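Local coordinates for cell division control protein 45 cdc45 putative (Entamoeba histolytica, PDB 6CC2) that probably takes part in chromosomal DNA replication as the Cdc45 component of the Cdc45-MCM-GINS helicase that unwinds the fork, at residues Ile364-Glu369 with Ala447-Gln452; Ser270-Arg275 with Asn406-Gly411; Ile412-Ser417 with Gln452-Ala457; Ser511-Ser516 with Val521-Arg526. All coordinates share one frame; numbering follows the deposited sequence. Where two conformers were deposited one is given.

Interaction 1 of 4, residues Ile364-Glu369 with Ala447-Gln452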
loop_
_atom_site.group_PDB
_atom_site.type_symbol
_atom_site.label_atom_id
_atom_site.label_comp_id
_atom_site.label_asym_id
_atom_site.label_seq_id
_atom_site.Cartn_x
_atom_site.Cartn_y
_atom_site.Cartn_z
ATOM N N ILE A 364 -10.304 1.157 0.130
ATOM C CA ILE A 364 -11.205 1.261 -1.028
ATOM C C ILE A 364 -10.634 0.512 -2.234
ATOM O O ILE A 364 -11.371 -0.151 -2.978
ATOM C CB ILE A 364 -11.473 2.741 -1.366
ATOM C CG1 ILE A 364 -12.325 3.403 -0.307
ATOM C CG2 ILE A 364 -12.133 2.871 -2.750
ATOM C CD1 ILE A 364 -13.649 2.752 -0.061
ATOM N N ILE A 365 -9.322 0.603 -2.468
ATOM C CA ILE A 365 -8.733 -0.028 -3.646
ATOM C C ILE A 365 -8.384 -1.499 -3.413
ATOM O O ILE A 365 -7.806 -2.148 -4.295
ATOM C CB ILE A 365 -7.477 0.731 -4.133
ATOM C CG1 ILE A 365 -6.341 0.635 -3.128
ATOM C CG2 ILE A 365 -7.827 2.188 -4.426
ATOM C CD1 ILE A 365 -5.022 1.138 -3.689
ATOM N N THR A 366 -8.705 -2.044 -2.244
ATOM C CA THR A 366 -8.555 -3.474 -2.017
ATOM C C THR A 366 -9.785 -4.189 -2.552
ATOM O O THR A 366 -10.899 -3.896 -2.128
ATOM C CB THR A 366 -8.382 -3.744 -0.525
ATOM O OG1 THR A 366 -7.212 -3.053 -0.045
ATOM C CG2 THR A 366 -8.229 -5.252 -0.263
ATOM N N ASN A 367 -9.584 -5.156 -3.446
ATOM C CA ASN A 367 -10.704 -5.947 -3.964
ATOM C C ASN A 367 -11.317 -6.763 -2.836
ATOM O O ASN A 367 -10.633 -7.573 -2.219
ATOM C CB ASN A 367 -10.258 -6.875 -5.083
ATOM C CG ASN A 367 -9.762 -6.136 -6.302
ATOM O OD1 ASN A 367 -10.206 -5.022 -6.625
ATOM N ND2 ASN A 367 -8.852 -6.774 -7.016
ATOM N N ASP A 368 -12.618 -6.579 -2.598
ATOM C CA ASP A 368 -13.279 -7.225 -1.466
ATOM C C ASP A 368 -14.679 -7.721 -1.808
ATOM O O ASP A 368 -15.420 -8.127 -0.903
ATOM C CB ASP A 368 -13.328 -6.269 -0.279
ATOM C CG ASP A 368 -13.664 -6.961 1.026
ATOM O OD1 ASP A 368 -13.035 -8.008 1.344
ATOM O OD2 ASP A 368 -14.560 -6.451 1.737
ATOM N N GLU A 369 -15.070 -7.662 -3.071
ATOM C CA GLU A 369 -16.277 -8.290 -3.579
ATOM C C GLU A 369 -15.929 -8.905 -4.921
ATOM O O GLU A 369 -14.982 -8.473 -5.584
ATOM C CB GLU A 369 -17.437 -7.295 -3.739
ATOM C CG GLU A 369 -17.854 -6.608 -2.453
ATOM C CD GLU A 369 -18.533 -7.548 -1.470
ATOM O OE1 GLU A 369 -18.751 -8.723 -1.818
ATOM O OE2 GLU A 369 -18.847 -7.102 -0.349
ATOM N N ALA A 447 -9.005 -14.697 0.246
ATOM C CA ALA A 447 -7.796 -15.431 0.597
ATOM C C ALA A 447 -6.562 -14.550 0.472
ATOM O O ALA A 447 -5.665 -14.636 1.303
ATOM C CB ALA A 447 -7.664 -16.680 -0.276
ATOM N N LEU A 448 -6.509 -13.701 -0.572
ATOM C CA LEU A 448 -5.355 -12.819 -0.757
ATOM C C LEU A 448 -5.208 -11.875 0.431
ATOM O O LEU A 448 -4.096 -11.633 0.914
ATOM C CB LEU A 448 -5.503 -12.025 -2.043
ATOM C CG LEU A 448 -5.156 -12.733 -3.354
ATOM C CD1 LEU A 448 -5.828 -12.056 -4.548
ATOM C CD2 LEU A 448 -3.643 -12.766 -3.525
ATOM N N GLN A 449 -6.332 -11.352 0.931
ATOM C CA GLN A 449 -6.252 -10.449 2.077
ATOM C C GLN A 449 -5.766 -11.175 3.312
ATOM O O GLN A 449 -4.989 -10.629 4.101
ATOM C CB GLN A 449 -7.621 -9.809 2.336
ATOM C CG GLN A 449 -8.072 -8.894 1.231
ATOM C CD GLN A 449 -9.394 -8.281 1.548
ATOM O OE1 GLN A 449 -9.512 -7.465 2.462
ATOM N NE2 GLN A 449 -10.405 -8.675 0.810
ATOM N N LEU A 450 -6.235 -12.412 3.508
ATOM C CA LEU A 450 -5.797 -13.182 4.668
ATOM C C LEU A 450 -4.331 -13.549 4.558
ATOM O O LEU A 450 -3.590 -13.472 5.543
ATOM C CB LEU A 450 -6.684 -14.424 4.815
ATOM C CG LEU A 450 -6.362 -15.314 6.015
ATOM C CD1 LEU A 450 -6.476 -14.505 7.312
ATOM C CD2 LEU A 450 -7.308 -16.503 6.072
ATOM N N ALA A 451 -3.877 -13.933 3.357
ATOM C CA ALA A 451 -2.465 -14.262 3.181
ATOM C C ALA A 451 -1.577 -13.063 3.512
ATOM O O ALA A 451 -0.522 -13.225 4.137
ATOM C CB ALA A 451 -2.197 -14.724 1.755
ATOM N N GLN A 452 -1.974 -11.864 3.064
ATOM C CA GLN A 452 -1.207 -10.656 3.356
ATOM C C GLN A 452 -1.144 -10.398 4.848
ATOM O O GLN A 452 -0.082 -10.064 5.390
ATOM C CB GLN A 452 -1.812 -9.457 2.639
ATOM C CG GLN A 452 -1.118 -8.142 2.960
ATOM C CD GLN A 452 -1.561 -7.014 2.041
ATOM O OE1 GLN A 452 -2.275 -7.236 1.063
ATOM N NE2 GLN A 452 -1.136 -5.800 2.354
#
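Gln449 reaches from its helix to Asp368 in the loop, and its amide NE2 donates to Asp368 OD1 over 2.8 Å. The bond is nearly straight at the hydrogen (168°). Seen from the donor, the acceptor lies almost in the amide plane; seen from the carboxylate, the amide arrives on the anti side and somewhat out of plane. The two flat groups are turned steeply against each other, their planes 76° apart. Gln449 CG stands beside its backbone N (chi1 -66°), and the extended chain beyond it carries the amide out to the loop.

Thr366 supplies the apolar part. Its CG2, anti to the backbone N, lies against the glutamine amide, 3.7 Å from Gln449 CD, and also meets the methylene CG at 3.9 Å. The same rotamer turns Thr366 OG1 back to bond Gly362 O, so the methyl rather than the hydroxyl touches the glutamine. Asp368 OD1 also receives Lys446 in a salt bridge, and NE2 of Gln449 is hydrogen-bonded to Tyr445 O one turn earlier, which together probably limit rotation of both ends.

This surface contact ties the loop between helices 354-364 and 374-385 to helix 444-462. Helix 393-417 flanks it through Lys399 and Leu407, while Leu448 and Ala451 rest on Val483 of strand 479-485.

Interaction 2 of 4, residues Ser270-Arg275 with Asn406-Gly411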
loop_
_atom_site.group_PDB
_atom_site.type_symbol
_atom_site.label_atom_id
_atom_site.label_comp_id
_atom_site.label_asym_id
_atom_site.label_seq_id
_atom_site.Cartn_x
_atom_site.Cartn_y
_atom_site.Cartn_z
ATOM N N SER A 270 -8.915 0.127 18.119
ATOM C CA SER A 270 -7.777 0.657 17.372
ATOM C C SER A 270 -6.484 0.065 17.904
ATOM O O SER A 270 -5.617 -0.379 17.145
ATOM C CB SER A 270 -7.766 2.183 17.449
ATOM O OG SER A 270 -6.634 2.709 16.771
ATOM N N LEU A 271 -6.337 0.043 19.223
ATOM C CA LEU A 271 -5.123 -0.514 19.812
ATOM C C LEU A 271 -4.964 -1.988 19.484
ATOM O O LEU A 271 -3.874 -2.437 19.125
ATOM C CB LEU A 271 -5.136 -0.305 21.329
ATOM C CG LEU A 271 -3.944 -0.829 22.112
ATOM C CD1 LEU A 271 -2.644 -0.251 21.614
ATOM C CD2 LEU A 271 -4.138 -0.524 23.595
ATOM N N PHE A 272 -6.049 -2.755 19.574
ATOM C CA PHE A 272 -5.958 -4.200 19.348
ATOM C C PHE A 272 -5.610 -4.528 17.902
ATOM O O PHE A 272 -5.009 -5.572 17.642
ATOM C CB PHE A 272 -7.277 -4.867 19.742
ATOM C CG PHE A 272 -7.188 -6.378 19.850
ATOM C CD1 PHE A 272 -6.694 -6.970 20.992
ATOM C CD2 PHE A 272 -7.590 -7.171 18.803
ATOM C CE1 PHE A 272 -6.611 -8.339 21.092
ATOM C CE2 PHE A 272 -7.504 -8.561 18.893
ATOM C CZ PHE A 272 -7.013 -9.133 20.041
ATOM N N HIS A 273 -5.955 -3.672 16.954
ATOM C CA HIS A 273 -5.751 -3.950 15.533
ATOM C C HIS A 273 -4.556 -3.229 14.919
ATOM O O HIS A 273 -4.332 -3.348 13.710
ATOM C CB HIS A 273 -7.023 -3.613 14.767
ATOM C CG HIS A 273 -8.165 -4.515 15.114
ATOM N ND1 HIS A 273 -8.975 -4.303 16.214
ATOM C CD2 HIS A 273 -8.616 -5.658 14.531
ATOM C CE1 HIS A 273 -9.875 -5.269 16.286
ATOM N NE2 HIS A 273 -9.674 -6.107 15.287
ATOM N N THR A 274 -3.787 -2.489 15.706
ATOM C CA THR A 274 -2.548 -1.877 15.227
ATOM C C THR A 274 -1.447 -2.941 15.321
ATOM O O THR A 274 -1.009 -3.316 16.405
ATOM C CB THR A 274 -2.211 -0.631 16.029
ATOM O OG1 THR A 274 -3.299 0.319 15.900
ATOM C CG2 THR A 274 -0.931 0.007 15.521
ATOM N N ARG A 275 -1.012 -3.435 14.156
ATOM C CA ARG A 275 -0.328 -4.707 14.101
ATOM C C ARG A 275 0.997 -4.702 14.843
ATOM O O ARG A 275 1.317 -5.671 15.540
ATOM C CB ARG A 275 -0.133 -5.126 12.640
ATOM C CG ARG A 275 -1.458 -5.271 11.947
ATOM C CD ARG A 275 -1.344 -5.688 10.493
ATOM N NE ARG A 275 -2.657 -5.608 9.866
ATOM C CZ ARG A 275 -2.896 -5.855 8.580
ATOM N NH1 ARG A 275 -1.900 -6.206 7.767
ATOM N NH2 ARG A 275 -4.129 -5.730 8.105
ATOM N N ASN A 406 -12.197 -8.599 10.775
ATOM C CA ASN A 406 -12.342 -9.957 10.265
ATOM C C ASN A 406 -10.990 -10.654 10.148
ATOM O O ASN A 406 -10.853 -11.832 10.523
ATOM C CB ASN A 406 -13.043 -9.921 8.907
ATOM C CG ASN A 406 -13.312 -11.298 8.360
ATOM O OD1 ASN A 406 -13.482 -12.257 9.112
ATOM N ND2 ASN A 406 -13.350 -11.408 7.035
ATOM N N LEU A 407 -9.990 -9.952 9.617
ATOM C CA LEU A 407 -8.684 -10.566 9.377
ATOM C C LEU A 407 -7.972 -10.898 10.684
ATOM O O LEU A 407 -7.424 -11.998 10.838
ATOM C CB LEU A 407 -7.829 -9.640 8.522
ATOM C CG LEU A 407 -8.318 -9.466 7.097
ATOM C CD1 LEU A 407 -7.590 -8.308 6.430
ATOM C CD2 LEU A 407 -8.119 -10.770 6.319
ATOM N N VAL A 408 -7.962 -9.960 11.639
ATOM C CA VAL A 408 -7.283 -10.202 12.914
ATOM C C VAL A 408 -7.934 -11.365 13.647
ATOM O O VAL A 408 -7.252 -12.273 14.147
ATOM C CB VAL A 408 -7.271 -8.919 13.766
ATOM C CG1 VAL A 408 -6.875 -9.252 15.224
ATOM C CG2 VAL A 408 -6.334 -7.915 13.184
ATOM N N GLU A 409 -9.268 -11.377 13.697
ATOM C CA GLU A 409 -9.964 -12.466 14.380
ATOM C C GLU A 409 -9.606 -13.818 13.768
ATOM O O GLU A 409 -9.235 -14.765 14.479
ATOM C CB GLU A 409 -11.473 -12.233 14.325
ATOM C CG GLU A 409 -12.297 -13.360 14.955
ATOM C CD GLU A 409 -13.789 -13.099 14.885
ATOM O OE1 GLU A 409 -14.362 -12.662 15.904
ATOM O OE2 GLU A 409 -14.381 -13.321 13.805
ATOM N N THR A 410 -9.744 -13.944 12.438
ATOM C CA THR A 410 -9.403 -15.208 11.792
ATOM C C THR A 410 -7.915 -15.507 11.943
ATOM O O THR A 410 -7.524 -16.650 12.226
ATOM C CB THR A 410 -9.775 -15.136 10.305
ATOM O OG1 THR A 410 -11.162 -14.819 10.160
ATOM C CG2 THR A 410 -9.483 -16.461 9.593
ATOM N N GLY A 411 -7.078 -14.492 11.764
ATOM C CA GLY A 411 -5.647 -14.716 11.706
ATOM C C GLY A 411 -5.097 -15.204 13.028
ATOM O O GLY A 411 -4.240 -16.098 13.060
#
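The imidazole of His273 and the phenyl ring of Phe272 share one partner: Val408 lies against both rings, mainly with CG1 at Phe272 and with CG2 and CB at His273. One face of the imidazole carries Phe272 CD2, 3.9 Å above the plane and displaced toward the rim, while Val408 CG2 approaches at a slant, 3.5 Å from His273 CD2. Val408 CG1 comes to Phe272 CE2 at 3.8 Å, again at a slant. This is a buried helix-to-helix contact, with helix 267-273 set against the long helix 393-417, and the closest CA pair, His273 and Val408, is 6.9 Å apart.

The valine can serve both rings because CG1 lies anti to its backbone N (chi1 166°) and CG2 beside it, which sends CG1 to Phe272 and CG2 to His273. Further aromatics adjoin the pair: Trp284 meets Phe272 edge-to-face, and Trp265 meets the His273 ring. His273 ND1 bonds to Asp269 O, which helps fix the rotation of the imidazole. Next to this apolar centre, Arg275 NH1 makes a salt bridge to Glu456 and NH2 a hydrogen bond to Asn404.

Within helix 393-417, Asn406 O is gripped twice by Thr410, through N at 3.1 Å and OG1 at 3.0 Å, the two donors reaching it from opposite faces of the carbonyl plane.

Interaction 3 of 4, residues Ile412-Ser417 with Gln452-Ala457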
loop_
_atom_site.group_PDB
_atom_site.type_symbol
_atom_site.label_atom_id
_atom_site.label_comp_id
_atom_site.label_asym_id
_atom_site.label_seq_id
_atom_site.Cartn_x
_atom_site.Cartn_y
_atom_site.Cartn_z
ATOM N N ILE A 412 -5.579 -14.635 14.128
ATOM C CA ILE A 412 -5.181 -15.088 15.453
ATOM C C ILE A 412 -5.480 -16.570 15.609
ATOM O O ILE A 412 -4.645 -17.338 16.098
ATOM C CB ILE A 412 -5.887 -14.265 16.545
ATOM C CG1 ILE A 412 -5.343 -12.839 16.570
ATOM C CG2 ILE A 412 -5.722 -14.940 17.905
ATOM C CD1 ILE A 412 -6.120 -11.912 17.491
ATOM N N ILE A 413 -6.686 -16.991 15.204
ATOM C CA ILE A 413 -7.050 -18.407 15.312
ATOM C C ILE A 413 -6.056 -19.267 14.545
ATOM O O ILE A 413 -5.557 -20.279 15.053
ATOM C CB ILE A 413 -8.495 -18.632 14.822
ATOM C CG1 ILE A 413 -9.483 -17.923 15.747
ATOM C CG2 ILE A 413 -8.817 -20.114 14.730
ATOM C CD1 ILE A 413 -10.900 -17.861 15.197
ATOM N N LEU A 414 -5.757 -18.885 13.302
ATOM C CA LEU A 414 -4.926 -19.735 12.463
ATOM C C LEU A 414 -3.495 -19.830 12.983
ATOM O O LEU A 414 -2.890 -20.903 12.944
ATOM C CB LEU A 414 -4.940 -19.232 11.021
ATOM C CG LEU A 414 -6.283 -19.378 10.307
ATOM C CD1 LEU A 414 -6.223 -18.719 8.939
ATOM C CD2 LEU A 414 -6.692 -20.821 10.187
ATOM N N LEU A 415 -2.932 -18.719 13.463
ATOM C CA LEU A 415 -1.584 -18.785 14.008
ATOM C C LEU A 415 -1.530 -19.622 15.282
ATOM O O LEU A 415 -0.455 -20.095 15.656
ATOM C CB LEU A 415 -1.053 -17.386 14.286
ATOM C CG LEU A 415 -0.766 -16.507 13.062
ATOM C CD1 LEU A 415 -0.112 -15.219 13.517
ATOM C CD2 LEU A 415 0.102 -17.222 12.029
ATOM N N LEU A 416 -2.667 -19.810 15.952
ATOM C CA LEU A 416 -2.721 -20.640 17.157
ATOM C C LEU A 416 -3.095 -22.084 16.853
ATOM O O LEU A 416 -2.582 -23.004 17.498
ATOM C CB LEU A 416 -3.731 -20.055 18.146
ATOM C CG LEU A 416 -3.271 -18.884 19.016
ATOM C CD1 LEU A 416 -2.377 -17.939 18.260
ATOM C CD2 LEU A 416 -4.488 -18.134 19.560
ATOM N N SER A 417 -3.985 -22.299 15.888
ATOM C CA SER A 417 -4.532 -23.618 15.608
ATOM C C SER A 417 -4.136 -24.165 14.251
ATOM O O SER A 417 -3.986 -25.383 14.113
ATOM C CB SER A 417 -6.067 -23.584 15.685
ATOM O OG SER A 417 -6.512 -23.010 16.902
ATOM N N GLN A 452 -1.974 -11.864 3.064
ATOM C CA GLN A 452 -1.207 -10.656 3.356
ATOM C C GLN A 452 -1.144 -10.398 4.848
ATOM O O GLN A 452 -0.082 -10.064 5.390
ATOM C CB GLN A 452 -1.812 -9.457 2.639
ATOM C CG GLN A 452 -1.118 -8.142 2.960
ATOM C CD GLN A 452 -1.561 -7.014 2.041
ATOM O OE1 GLN A 452 -2.275 -7.236 1.063
ATOM N NE2 GLN A 452 -1.136 -5.800 2.354
ATOM N N PHE A 453 -2.273 -10.547 5.532
ATOM C CA PHE A 453 -2.283 -10.369 6.976
ATOM C C PHE A 453 -1.374 -11.386 7.655
ATOM O O PHE A 453 -0.606 -11.039 8.571
ATOM C CB PHE A 453 -3.706 -10.461 7.530
ATOM C CG PHE A 453 -3.735 -10.405 9.024
ATOM C CD1 PHE A 453 -3.697 -9.176 9.674
ATOM C CD2 PHE A 453 -3.705 -11.556 9.775
ATOM C CE1 PHE A 453 -3.675 -9.114 11.048
ATOM C CE2 PHE A 453 -3.687 -11.496 11.152
ATOM C CZ PHE A 453 -3.658 -10.274 11.783
ATOM N N LEU A 454 -1.518 -12.676 7.296
ATOM C CA LEU A 454 -0.748 -13.713 7.953
ATOM C C LEU A 454 0.733 -13.561 7.663
ATOM O O LEU A 454 1.561 -13.845 8.547
ATOM C CB LEU A 454 -1.244 -15.100 7.527
ATOM C CG LEU A 454 -2.604 -15.487 8.043
ATOM C CD1 LEU A 454 -3.105 -16.756 7.320
ATOM C CD2 LEU A 454 -2.592 -15.751 9.551
ATOM N N ALA A 455 1.095 -13.101 6.468
ATOM C CA ALA A 455 2.498 -12.894 6.163
ATOM C C ALA A 455 3.117 -11.933 7.164
ATOM O O ALA A 455 4.211 -12.177 7.693
ATOM C CB ALA A 455 2.646 -12.356 4.731
ATOM N N GLU A 456 2.418 -10.821 7.441
ATOM C CA GLU A 456 2.905 -9.858 8.414
ATOM C C GLU A 456 2.811 -10.372 9.843
ATOM O O GLU A 456 3.764 -10.241 10.603
ATOM C CB GLU A 456 2.128 -8.542 8.281
ATOM C CG GLU A 456 2.496 -7.552 9.347
ATOM C CD GLU A 456 1.932 -6.159 9.107
ATOM O OE1 GLU A 456 1.136 -5.983 8.118
ATOM O OE2 GLU A 456 2.268 -5.243 9.895
ATOM N N ALA A 457 1.662 -10.918 10.243
ATOM C CA ALA A 457 1.478 -11.342 11.627
ATOM C C ALA A 457 2.474 -12.418 12.032
ATOM O O ALA A 457 3.038 -12.355 13.131
ATOM C CB ALA A 457 0.053 -11.863 11.839
#
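Leu454 points its forked end at two neighbouring leucines of the opposing helix. Its CD1 meets Leu414 CD1 at 4.0 Å, and its CD2 meets Leu415 CD2 at 3.9 Å. Leu414 lies roughly perpendicular to Leu454, whereas Leu415 and Leu454 run antiparallel alongside each other, and Leu415 CG also lies 4.0 Å from Leu454 CD2. In Leu454, CG lies beside the backbone N (chi1 -70°), which directs the fork across the interface. Leu415 uses its other branch as well: CD1 touches Ala457 CB at 3.8 Å, the small residue one turn after Leu454.

The short axes of helices 412-417 and 452-457 cross at -57° with a closest approach of 10.8 Å, a wide spacing bridged by leucine side chains. The two helices belong to the alpha/beta C-terminal region, consistent with the DHHA1-like domain of the RecJ-related Cdc45 fold, in which helix 444-462 lies on the mixed sheet. The sheet side of Leu454 is met by Phe468 and Leu470 of strand 468-474.

Leu414 packs in addition on Leu450, one turn before Leu454, and Leu415 extends along helix 444-462 to Ser458 and Arg461.

Interaction 4 of 4, residues Ser511-Ser516 with Val521-Arg526. With EDO (1,2-ethanediol), chain D; EDO (1,2-ethanediol), chain G.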
loop_
_atom_site.group_PDB
_atom_site.type_symbol
_atom_site.label_atom_id
_atom_site.label_comp_id
_atom_site.label_asym_id
_atom_site.label_seq_id
_atom_site.Cartn_x
_atom_site.Cartn_y
_atom_site.Cartn_z
ATOM N N SER A 511 -3.159 -24.091 -12.975
ATOM C CA SER A 511 -3.220 -22.783 -13.618
ATOM C C SER A 511 -2.958 -21.651 -12.633
ATOM O O SER A 511 -3.383 -21.697 -11.479
ATOM C CB SER A 511 -4.589 -22.580 -14.272
ATOM O OG SER A 511 -4.932 -23.693 -15.068
ATOM N N ILE A 512 -2.262 -20.623 -13.107
ATOM C CA ILE A 512 -2.150 -19.375 -12.343
ATOM C C ILE A 512 -3.411 -18.575 -12.664
ATOM O O ILE A 512 -3.506 -17.949 -13.709
ATOM C CB ILE A 512 -0.878 -18.604 -12.681
ATOM C CG1 ILE A 512 0.362 -19.314 -12.133
ATOM C CG2 ILE A 512 -0.931 -17.203 -12.073
ATOM C CD1 ILE A 512 0.711 -20.595 -12.840
ATOM N N LEU A 513 -4.409 -18.655 -11.779
ATOM C CA LEU A 513 -5.694 -18.010 -12.027
ATOM C C LEU A 513 -5.575 -16.491 -12.019
ATOM O O LEU A 513 -6.299 -15.805 -12.756
ATOM C CB LEU A 513 -6.701 -18.465 -10.971
ATOM C CG LEU A 513 -7.267 -19.885 -11.069
ATOM C CD1 LEU A 513 -6.207 -20.908 -11.411
ATOM C CD2 LEU A 513 -7.952 -20.256 -9.755
ATOM N N GLN A 514 -4.673 -15.959 -11.208
ATOM C CA GLN A 514 -4.489 -14.524 -11.088
ATOM C C GLN A 514 -3.042 -14.262 -10.684
ATOM O O GLN A 514 -2.420 -15.059 -9.988
ATOM C CB GLN A 514 -5.408 -13.897 -10.030
ATOM C CG GLN A 514 -6.868 -14.277 -10.117
ATOM C CD GLN A 514 -7.675 -13.701 -8.964
ATOM O OE1 GLN A 514 -7.174 -12.879 -8.190
ATOM N NE2 GLN A 514 -8.926 -14.128 -8.845
ATOM N N LYS A 515 -2.513 -13.132 -11.123
ATOM C CA LYS A 515 -1.229 -12.698 -10.607
ATOM C C LYS A 515 -1.239 -11.183 -10.530
ATOM O O LYS A 515 -1.867 -10.502 -11.344
ATOM C CB LYS A 515 -0.063 -13.196 -11.471
ATOM C CG LYS A 515 0.135 -12.497 -12.788
ATOM C CD LYS A 515 1.442 -12.943 -13.458
ATOM C CE LYS A 515 2.669 -12.495 -12.663
ATOM N NZ LYS A 515 3.950 -12.852 -13.339
ATOM N N SER A 516 -0.569 -10.676 -9.521
ATOM C CA SER A 516 -0.352 -9.251 -9.367
ATOM C C SER A 516 1.153 -9.007 -9.392
ATOM O O SER A 516 1.942 -9.900 -9.696
ATOM C CB SER A 516 -0.989 -8.749 -8.077
ATOM O OG SER A 516 -0.203 -9.147 -6.982
ATOM N N VAL A 521 -2.276 -16.567 -7.519
ATOM C CA VAL A 521 -3.354 -17.465 -7.134
ATOM C C VAL A 521 -3.345 -18.672 -8.064
ATOM O O VAL A 521 -3.284 -18.514 -9.285
ATOM C CB VAL A 521 -4.724 -16.770 -7.205
ATOM C CG1 VAL A 521 -5.820 -17.707 -6.720
ATOM C CG2 VAL A 521 -4.710 -15.497 -6.360
ATOM N N THR A 522 -3.383 -19.865 -7.481
ATOM C CA THR A 522 -3.608 -21.087 -8.248
ATOM C C THR A 522 -4.602 -21.932 -7.462
ATOM O O THR A 522 -5.192 -21.478 -6.481
ATOM C CB THR A 522 -2.284 -21.816 -8.550
ATOM O OG1 THR A 522 -2.556 -22.945 -9.410
ATOM C CG2 THR A 522 -1.606 -22.307 -7.295
ATOM N N GLU A 523 -4.803 -23.174 -7.893
ATOM C CA GLU A 523 -5.800 -24.047 -7.283
ATOM C C GLU A 523 -5.386 -25.485 -7.542
ATOM O O GLU A 523 -4.904 -25.807 -8.620
ATOM C CB GLU A 523 -7.179 -23.758 -7.883
ATOM C CG GLU A 523 -8.333 -24.467 -7.214
ATOM C CD GLU A 523 -9.679 -23.978 -7.728
ATOM O OE1 GLU A 523 -9.759 -23.601 -8.916
ATOM O OE2 GLU A 523 -10.651 -23.956 -6.941
ATOM N N ILE A 524 -5.569 -26.340 -6.538
ATOM C CA ILE A 524 -5.226 -27.745 -6.657
ATOM C C ILE A 524 -6.425 -28.591 -6.265
ATOM O O ILE A 524 -7.315 -28.150 -5.531
ATOM C CB ILE A 524 -4.010 -28.115 -5.778
ATOM C CG1 ILE A 524 -4.361 -27.937 -4.287
ATOM C CG2 ILE A 524 -2.818 -27.251 -6.122
ATOM C CD1 ILE A 524 -3.289 -28.460 -3.356
ATOM N N HIS A 525 -6.432 -29.843 -6.745
ATOM C CA HIS A 525 -7.382 -30.820 -6.236
ATOM C C HIS A 525 -7.086 -31.078 -4.758
ATOM O O HIS A 525 -5.922 -31.168 -4.353
ATOM C CB HIS A 525 -7.296 -32.125 -7.005
ATOM C CG HIS A 525 -7.686 -31.998 -8.446
ATOM N ND1 HIS A 525 -8.977 -31.727 -8.846
ATOM C CD2 HIS A 525 -6.953 -32.100 -9.580
ATOM C CE1 HIS A 525 -9.022 -31.658 -10.166
ATOM N NE2 HIS A 525 -7.807 -31.881 -10.635
ATOM N N ARG A 526 -8.139 -31.187 -3.954
ATOM C CA ARG A 526 -7.945 -31.347 -2.513
ATOM C C ARG A 526 -7.023 -32.514 -2.213
ATOM O O ARG A 526 -6.134 -32.401 -1.363
ATOM C CB ARG A 526 -9.295 -31.529 -1.795
ATOM C CG ARG A 526 -9.224 -32.419 -0.530
ATOM C CD ARG A 526 -9.809 -31.796 0.742
ATOM N NE ARG A 526 -11.249 -31.925 0.821
ATOM C CZ ARG A 526 -11.944 -32.026 1.962
ATOM N NH1 ARG A 526 -11.334 -32.022 3.136
ATOM N NH2 ARG A 526 -13.253 -32.131 1.906
HETATM C C1 EDO D . -2.885 -30.896 -8.586
HETATM O O1 EDO D . -4.245 -30.641 -8.278
HETATM C C2 EDO D . -2.059 -30.243 -7.508
HETATM O O2 EDO D . -0.781 -30.682 -7.562
HETATM C C1 EDO G . -7.633 -28.519 -10.199
HETATM O O1 EDO G . -6.514 -27.691 -10.532
HETATM C C2 EDO G . -8.831 -27.655 -9.836
HETATM O O2 EDO G . -9.132 -26.763 -10.910
HETATM O O HOH W 1 -5.245 -25.258 -11.410
#
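Thr522 holds OG1 anti to its backbone N (chi1 -175°), which swings the hydroxyl across to Ser511 O for a 2.6 Å hydrogen bond. The donor sits well above the carbonyl plane, 47° out of it. Thr522 CA lies close to the same oxygen, a CA-H...O contact of 3.3 Å. In Gln514, CG beside the backbone N sets the side chain alongside Val521, the two pointing the same way, with Gln514 OE1 meeting Val521 CG2 at 4.0 Å.

Antiparallel strands 514-515 and 519-525 form a beta hairpin interrupted by a classic beta bulge. Leu513 and Gln514 both face Val521, whose O receives two weak bonds, from Leu513 N at 2.7 Å and from Gln514 N at 3.5 Å. Only the return bond, Val521 N to Gln514 O at 2.9 Å, is regular. Leu513 CD2 leans on Glu523, whose carboxylate is held by Lys477 and Thr479.

Past the bulge, one water accepts from Ser511 N and donates to Glu523 O and to a 1,2-ethanediol, probably a crystallisation additive. Beside Ser511, then, a side-chain hydroxyl and a water bridge take the place of direct backbone pairing, and Glu523 N is buried without a partner in the model.

From the N terminus, interaction 2 opens at 270-275 and interaction 1 at 364-369. Interaction 2 closes at 406-411, across 130 residues, and interaction 3 begins immediately after it on the same helix, 393-417. Helix 444-462 then closes interactions 1 and 3 in turn, with Gln452 in both. Interaction 1 therefore crosses interactions 2 and 3, which follow one another in series; interaction 4 comes last, a local hairpin whose segments are separated by four residues. Helix 444-462 is the hub: Leu450 meets Leu407 and Leu414, Phe453 meets Val408, and Leu448 touches Gln514 and Val521, joining the helical layers to the mixed sheet's edge. Interactions 2 and 4 do not touch, their centres being about 27 Å apart.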